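Local coordinates for protein TetR/AcrR family transcriptional regulator (Bradyrhizobium diazoefficiens, PDB 6G8G) that acts as a flavonoid-responsive TetR-family regulator, probably repressing transcription by binding operator DNA until an inducer such as genistein occupies its ligand pocket, at residues I25-A30 with A70-A75; W31-E36 with S40-D45. One frame throughout, in Å; residues are numbered along the deposited sequence.

Interaction 1. Residues I25-A30 with A70-A75; sequences IVIRAA and ASLIVA
A chi1 of -71° turns the CG2 methyl of Ile27 away from its own amide and sets CG1 beside it, so that Leu72 of helix 65-82 meets the one branch and Ser71 the other. Leu72 leaves its backbone neither toward nor away from helix 23-37, and only its end closes on it: chi1 (-85°) swings CG toward that helix, and chi2 then points CD2 at Ile27 and CD1 toward Ala30. The two larger side chains, Ile27 and Leu72, slide past one another in opposite directions, so they overlap along their flanks. The central touch is between methyl groups, Ile27 CG2 lying 3.4 Å from Leu72 CD2, with the branch carbon Leu72 CG 4.2 Å from the same Ile27 CG2. Leu72 CD1, the other prong, reaches up the facing helix by one turn and lies 4.3 Å from Ala30 CB. The far end of Ile27 goes the other way, its CD1 coming within 4.1 Å of Ser71 CB; it is the methylene of the serine that is touched, its hydroxyl being turned aside. No hydrogen bond joins the two segments, and the contact is wholly one of aliphatic surfaces.

The segment axes cross almost squarely, at 94°, and stay 10.6 Å apart at closest approach. Here the first helix of the TetR-type DNA-binding domain packs against helix 65-82, the long helix that in this family runs from the DNA-binding head into the ligand-binding body. Phe62, just ahead of that long helix, packs on Ile27 and Ser71. Toward the helix-turn-helix, Ala30 rests on Ile47 of helix 44-51, while Val26 and Ala29 meet Ala51 on the same helix.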
loop_
_atom_site.group_PDB
_atom_site.type_symbol
_atom_site.label_atom_id
_atom_site.label_comp_id
_atom_site.label_asym_id
_atom_site.label_seq_id
_atom_site.Cartn_x
_atom_site.Cartn_y
_atom_site.Cartn_z
ATOM N N ILE A 25 -14.238 1.765 -28.987
ATOM C CA ILE A 25 -13.046 2.327 -29.621
ATOM C C ILE A 25 -12.606 3.571 -28.874
ATOM O O ILE A 25 -11.408 3.796 -28.648
ATOM C CB ILE A 25 -13.296 2.671 -31.099
ATOM C CG1 ILE A 25 -13.495 1.374 -31.895
ATOM C CG2 ILE A 25 -12.138 3.490 -31.673
ATOM C CD1 ILE A 25 -14.112 1.549 -33.275
ATOM N N VAL A 26 -13.587 4.387 -28.508
ATOM C CA VAL A 26 -13.332 5.611 -27.741
ATOM C C VAL A 26 -12.717 5.276 -26.388
ATOM O O VAL A 26 -11.717 5.860 -25.999
ATOM C CB VAL A 26 -14.629 6.418 -27.523
ATOM C CG1 VAL A 26 -14.456 7.419 -26.397
ATOM C CG2 VAL A 26 -15.041 7.120 -28.809
ATOM N N ILE A 27 -13.313 4.317 -25.698
ATOM C CA ILE A 27 -12.781 3.838 -24.439
ATOM C C ILE A 27 -11.307 3.462 -24.573
ATOM O O ILE A 27 -10.479 3.948 -23.807
ATOM C CB ILE A 27 -13.576 2.625 -23.936
ATOM C CG1 ILE A 27 -14.965 3.057 -23.472
ATOM C CG2 ILE A 27 -12.838 1.892 -22.830
ATOM C CD1 ILE A 27 -14.975 3.759 -22.144
ATOM N N ARG A 28 -10.969 2.606 -25.534
ATOM C CA ARG A 28 -9.581 2.155 -25.657
ATOM C C ARG A 28 -8.662 3.315 -26.009
ATOM O O ARG A 28 -7.527 3.379 -25.564
ATOM C CB ARG A 28 -9.427 1.036 -26.692
ATOM C CG ARG A 28 -10.003 -0.288 -26.255
ATOM C CD ARG A 28 -9.672 -1.354 -27.317
ATOM N NE ARG A 28 -10.412 -1.222 -28.584
ATOM C CZ ARG A 28 -11.689 -1.579 -28.763
ATOM N NH1 ARG A 28 -12.260 -1.433 -29.955
ATOM N NH2 ARG A 28 -12.421 -2.053 -27.752
ATOM N N ALA A 29 -9.150 4.255 -26.794
ATOM C CA ALA A 29 -8.319 5.394 -27.165
ATOM C C ALA A 29 -8.033 6.305 -25.961
ATOM O O ALA A 29 -6.944 6.883 -25.841
ATOM C CB ALA A 29 -8.982 6.182 -28.273
ATOM N N ALA A 30 -9.026 6.437 -25.094
ATOM C CA ALA A 30 -8.908 7.291 -23.940
ATOM C C ALA A 30 -7.994 6.651 -22.951
ATOM O O ALA A 30 -7.192 7.316 -22.319
ATOM C CB ALA A 30 -10.267 7.528 -23.318
ATOM N N ALA A 70 -14.786 7.425 -15.461
ATOM C CA ALA A 70 -15.646 6.629 -14.627
ATOM C C ALA A 70 -16.065 5.336 -15.318
ATOM O O ALA A 70 -16.058 4.266 -14.688
ATOM C CB ALA A 70 -16.856 7.427 -14.211
ATOM N N SER A 71 -16.399 5.384 -16.601
ATOM C CA SER A 71 -16.705 4.129 -17.333
ATOM C C SER A 71 -15.516 3.185 -17.378
ATOM O O SER A 71 -15.672 1.975 -17.291
ATOM C CB SER A 71 -17.119 4.420 -18.762
ATOM O OG SER A 71 -18.446 4.876 -18.834
ATOM N N LEU A 72 -14.329 3.746 -17.552
ATOM C CA LEU A 72 -13.134 2.923 -17.612
ATOM C C LEU A 72 -12.912 2.238 -16.298
ATOM O O LEU A 72 -12.660 1.035 -16.248
ATOM C CB LEU A 72 -11.925 3.761 -17.888
ATOM C CG LEU A 72 -11.720 3.995 -19.398
ATOM C CD1 LEU A 72 -10.848 5.196 -19.733
ATOM C CD2 LEU A 72 -11.131 2.738 -20.033
ATOM N N ILE A 73 -13.033 3.021 -15.226
ATOM C CA ILE A 73 -12.928 2.475 -13.891
ATOM C C ILE A 73 -13.924 1.373 -13.621
ATOM O O ILE A 73 -13.537 0.292 -13.208
ATOM C CB ILE A 73 -13.131 3.548 -12.835
ATOM C CG1 ILE A 73 -11.905 4.425 -12.778
ATOM C CG2 ILE A 73 -13.343 2.938 -11.462
ATOM C CD1 ILE A 73 -12.124 5.692 -11.988
ATOM N N VAL A 74 -15.201 1.637 -13.824
ATOM C CA VAL A 74 -16.186 0.624 -13.519
ATOM C C VAL A 74 -15.938 -0.636 -14.326
ATOM O O VAL A 74 -16.102 -1.732 -13.829
ATOM C CB VAL A 74 -17.586 1.175 -13.782
ATOM C CG1 VAL A 74 -18.653 0.096 -13.776
ATOM C CG2 VAL A 74 -17.899 2.267 -12.768
ATOM N N ALA A 75 -15.522 -0.479 -15.570
ATOM C CA ALA A 75 -15.304 -1.625 -16.442
ATOM C C ALA A 75 -14.140 -2.478 -15.958
ATOM O O ALA A 75 -14.252 -3.700 -15.881
ATOM C CB ALA A 75 -15.055 -1.154 -17.869
#

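Interaction 2. Residues W31-E36 with S40-D45; sequences WQLFLE and SATSMD
Thr42 fits its branched side chain against two consecutive residues of helix 23-37, Leu33 and Phe34, and nearly all the close packing is made by this one residue. Its methyl, placed anti to its backbone N by a chi1 of -64°, points into the angle between them: Thr42 CG2 is 3.6 Å from Leu33 CB and 3.7 Å from Phe34 CE1. Leu33 CD1 adds a looser touch, 3.9 Å from Thr42 CG2. The phenyl ring and the threonine meet at about a right angle, the ring offering its CD1-CE1 edge, with Phe34 CD1 3.7 Å from Thr42 CB. Thr42 OG1 also lies at this edge, near the ring plane. The hydroxyl is 3.3 Å from Leu33 O yet makes no hydrogen bond to it; its polar partner is Gly38 O, in the turn after the helix, with a weak bond to Gln37 OE1.

The solvent side is looser. Ser40, Ala41 and Ser43 are exposed along the loop, as are Gln32, Leu35 and Glu36 on the helix, none sharing in the packing, though Ser40 OG bonds to Glu123 OE2. As N-cap residue, Ser43 turns its OG to Ala46 N and starts helix 44-51, the first helix of the helix-turn-helix. Met44 takes no part here but is buried against helices 55-61 and 65-82. Replacing Phe34 by an alanine would probably open a gap beside the methyl of Thr42 and leave the rings of Phe39 and Phe69 without their edge-to-face partner. Those two aromatics meet Phe34 from the turn and from helix 65-82, Ile47 of helix 44-51 packs on Leu33, Phe34 and Thr42 alike, and Lys65, at the start of helix 65-82, bonds to Thr42 O.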
loop_
_atom_site.group_PDB
_atom_site.type_symbol
_atom_site.label_atom_id
_atom_site.label_comp_id
_atom_site.label_asym_id
_atom_site.label_seq_id
_atom_site.Cartn_x
_atom_site.Cartn_y
_atom_site.Cartn_z
ATOM N N TRP A 31 -8.113 5.349 -22.809
ATOM C CA TRP A 31 -7.234 4.626 -21.896
ATOM C C TRP A 31 -5.782 4.887 -22.309
ATOM O O TRP A 31 -4.959 5.297 -21.496
ATOM C CB TRP A 31 -7.607 3.139 -21.933
ATOM C CG TRP A 31 -6.824 2.234 -21.130
ATOM C CD1 TRP A 31 -6.131 1.113 -21.547
ATOM C CD2 TRP A 31 -6.668 2.313 -19.742
ATOM N NE1 TRP A 31 -5.543 0.499 -20.474
ATOM C CE2 TRP A 31 -5.852 1.217 -19.350
ATOM C CE3 TRP A 31 -7.126 3.217 -18.771
ATOM C CZ2 TRP A 31 -5.492 1.003 -18.035
ATOM C CZ3 TRP A 31 -6.767 3.009 -17.473
ATOM C CH2 TRP A 31 -5.955 1.905 -17.107
ATOM N N GLN A 32 -5.497 4.701 -23.594
ATOM C CA GLN A 32 -4.172 4.911 -24.125
ATOM C C GLN A 32 -3.637 6.296 -23.753
ATOM O O GLN A 32 -2.514 6.431 -23.270
ATOM C CB GLN A 32 -4.206 4.761 -25.632
ATOM C CG GLN A 32 -2.854 4.895 -26.321
ATOM C CD GLN A 32 -1.818 3.856 -25.946
ATOM O OE1 GLN A 32 -1.670 2.854 -26.644
ATOM N NE2 GLN A 32 -1.037 4.117 -24.883
ATOM N N LEU A 33 -4.422 7.332 -23.976
ATOM C CA LEU A 33 -3.947 8.671 -23.686
ATOM C C LEU A 33 -3.772 8.949 -22.199
ATOM O O LEU A 33 -2.822 9.617 -21.786
ATOM C CB LEU A 33 -4.887 9.719 -24.289
ATOM C CG LEU A 33 -4.806 9.830 -25.817
ATOM C CD1 LEU A 33 -5.942 10.659 -26.382
ATOM C CD2 LEU A 33 -3.477 10.454 -26.217
ATOM N N PHE A 34 -4.688 8.451 -21.388
ATOM C CA PHE A 34 -4.591 8.675 -19.977
ATOM C C PHE A 34 -3.291 8.072 -19.468
ATOM O O PHE A 34 -2.633 8.667 -18.607
ATOM C CB PHE A 34 -5.786 8.083 -19.222
ATOM C CG PHE A 34 -7.086 8.767 -19.496
ATOM C CD1 PHE A 34 -7.139 10.063 -19.953
ATOM C CD2 PHE A 34 -8.262 8.112 -19.280
ATOM C CE1 PHE A 34 -8.355 10.670 -20.234
ATOM C CE2 PHE A 34 -9.472 8.712 -19.563
ATOM C CZ PHE A 34 -9.521 9.995 -20.035
ATOM N N LEU A 35 -2.899 6.905 -19.978
ATOM C CA LEU A 35 -1.662 6.347 -19.450
ATOM C C LEU A 35 -0.440 6.945 -20.117
ATOM O O LEU A 35 0.555 7.098 -19.443
ATOM C CB LEU A 35 -1.600 4.832 -19.223
ATOM C CG LEU A 35 -2.456 3.925 -20.031
ATOM C CD1 LEU A 35 -1.933 3.897 -21.445
ATOM C CD2 LEU A 35 -2.439 2.552 -19.402
ATOM N N GLU A 36 -0.517 7.368 -21.378
ATOM C CA GLU A 36 0.598 8.137 -21.988
ATOM C C GLU A 36 0.828 9.457 -21.247
ATOM O O GLU A 36 1.918 9.699 -20.761
ATOM C CB GLU A 36 0.363 8.448 -23.479
ATOM C CG GLU A 36 0.656 7.316 -24.485
ATOM C CD GLU A 36 0.158 7.610 -25.924
ATOM O OE1 GLU A 36 -0.275 6.674 -26.632
ATOM O OE2 GLU A 36 0.200 8.774 -26.360
ATOM N N SER A 40 -5.559 14.779 -16.532
ATOM C CA SER A 40 -5.700 16.222 -16.805
ATOM C C SER A 40 -5.039 16.712 -18.103
ATOM O O SER A 40 -5.560 17.566 -18.793
ATOM C CB SER A 40 -5.102 17.016 -15.653
ATOM O OG SER A 40 -5.911 16.895 -14.508
ATOM N N ALA A 41 -3.911 16.129 -18.442
ATOM C CA ALA A 41 -3.240 16.459 -19.677
ATOM C C ALA A 41 -3.938 15.929 -20.956
ATOM O O ALA A 41 -3.494 16.204 -22.064
ATOM C CB ALA A 41 -1.828 15.912 -19.618
ATOM N N THR A 42 -4.957 15.100 -20.828
ATOM C CA THR A 42 -5.592 14.556 -22.002
ATOM C C THR A 42 -6.862 15.355 -22.209
ATOM O O THR A 42 -7.621 15.514 -21.269
ATOM C CB THR A 42 -5.921 13.073 -21.797
ATOM O OG1 THR A 42 -4.716 12.325 -21.626
ATOM C CG2 THR A 42 -6.684 12.519 -22.990
ATOM N N SER A 43 -7.109 15.824 -23.428
ATOM C CA SER A 43 -8.321 16.595 -23.719
ATOM C C SER A 43 -9.326 15.794 -24.531
ATOM O O SER A 43 -8.968 14.862 -25.270
ATOM C CB SER A 43 -7.981 17.846 -24.531
ATOM O OG SER A 43 -7.453 17.489 -25.802
HETATM N N MSE A 44 -10.593 16.170 -24.402
HETATM C CA MSE A 44 -11.661 15.512 -25.161
HETATM C C MSE A 44 -11.396 15.684 -26.627
HETATM O O MSE A 44 -11.717 14.831 -27.434
HETATM C CB MSE A 44 -12.985 16.113 -24.760
HETATM C CG MSE A 44 -13.503 15.682 -23.388
HETATM SE SE MSE A 44 -13.848 13.739 -23.243
HETATM C CE MSE A 44 -15.781 13.611 -23.480
ATOM N N ASP A 45 -10.719 16.760 -26.970
ATOM C CA ASP A 45 -10.338 16.979 -28.340
ATOM C C ASP A 45 -9.388 15.901 -28.867
ATOM O O ASP A 45 -9.603 15.342 -29.941
ATOM C CB ASP A 45 -9.716 18.377 -28.485
ATOM C CG ASP A 45 -9.618 18.815 -29.929
ATOM O OD1 ASP A 45 -10.666 19.153 -30.514
ATOM O OD2 ASP A 45 -8.500 18.787 -30.476
#

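Both contacts use helix 23-37, on consecutive segments, and their centres are only 11 Å apart. Interaction 2 is nested along the chain within the loop that interaction 1 closes. Leu72 joins them: its CD1 packs 3.8 Å from Phe34 CE2, and its CD2 meets Trp31 CB. Interaction 1 is a partly buried, purely aliphatic helix-helix crossing that ties the DNA-binding head to the long helix 65-82. Interaction 2 is the loop that leaves helix 23-37 folding back on the end of that helix; its contact is the more buried, and it mixes aromatic and methyl packing with a hydroxyl satisfied by the turn. Helix 44-51 borders both.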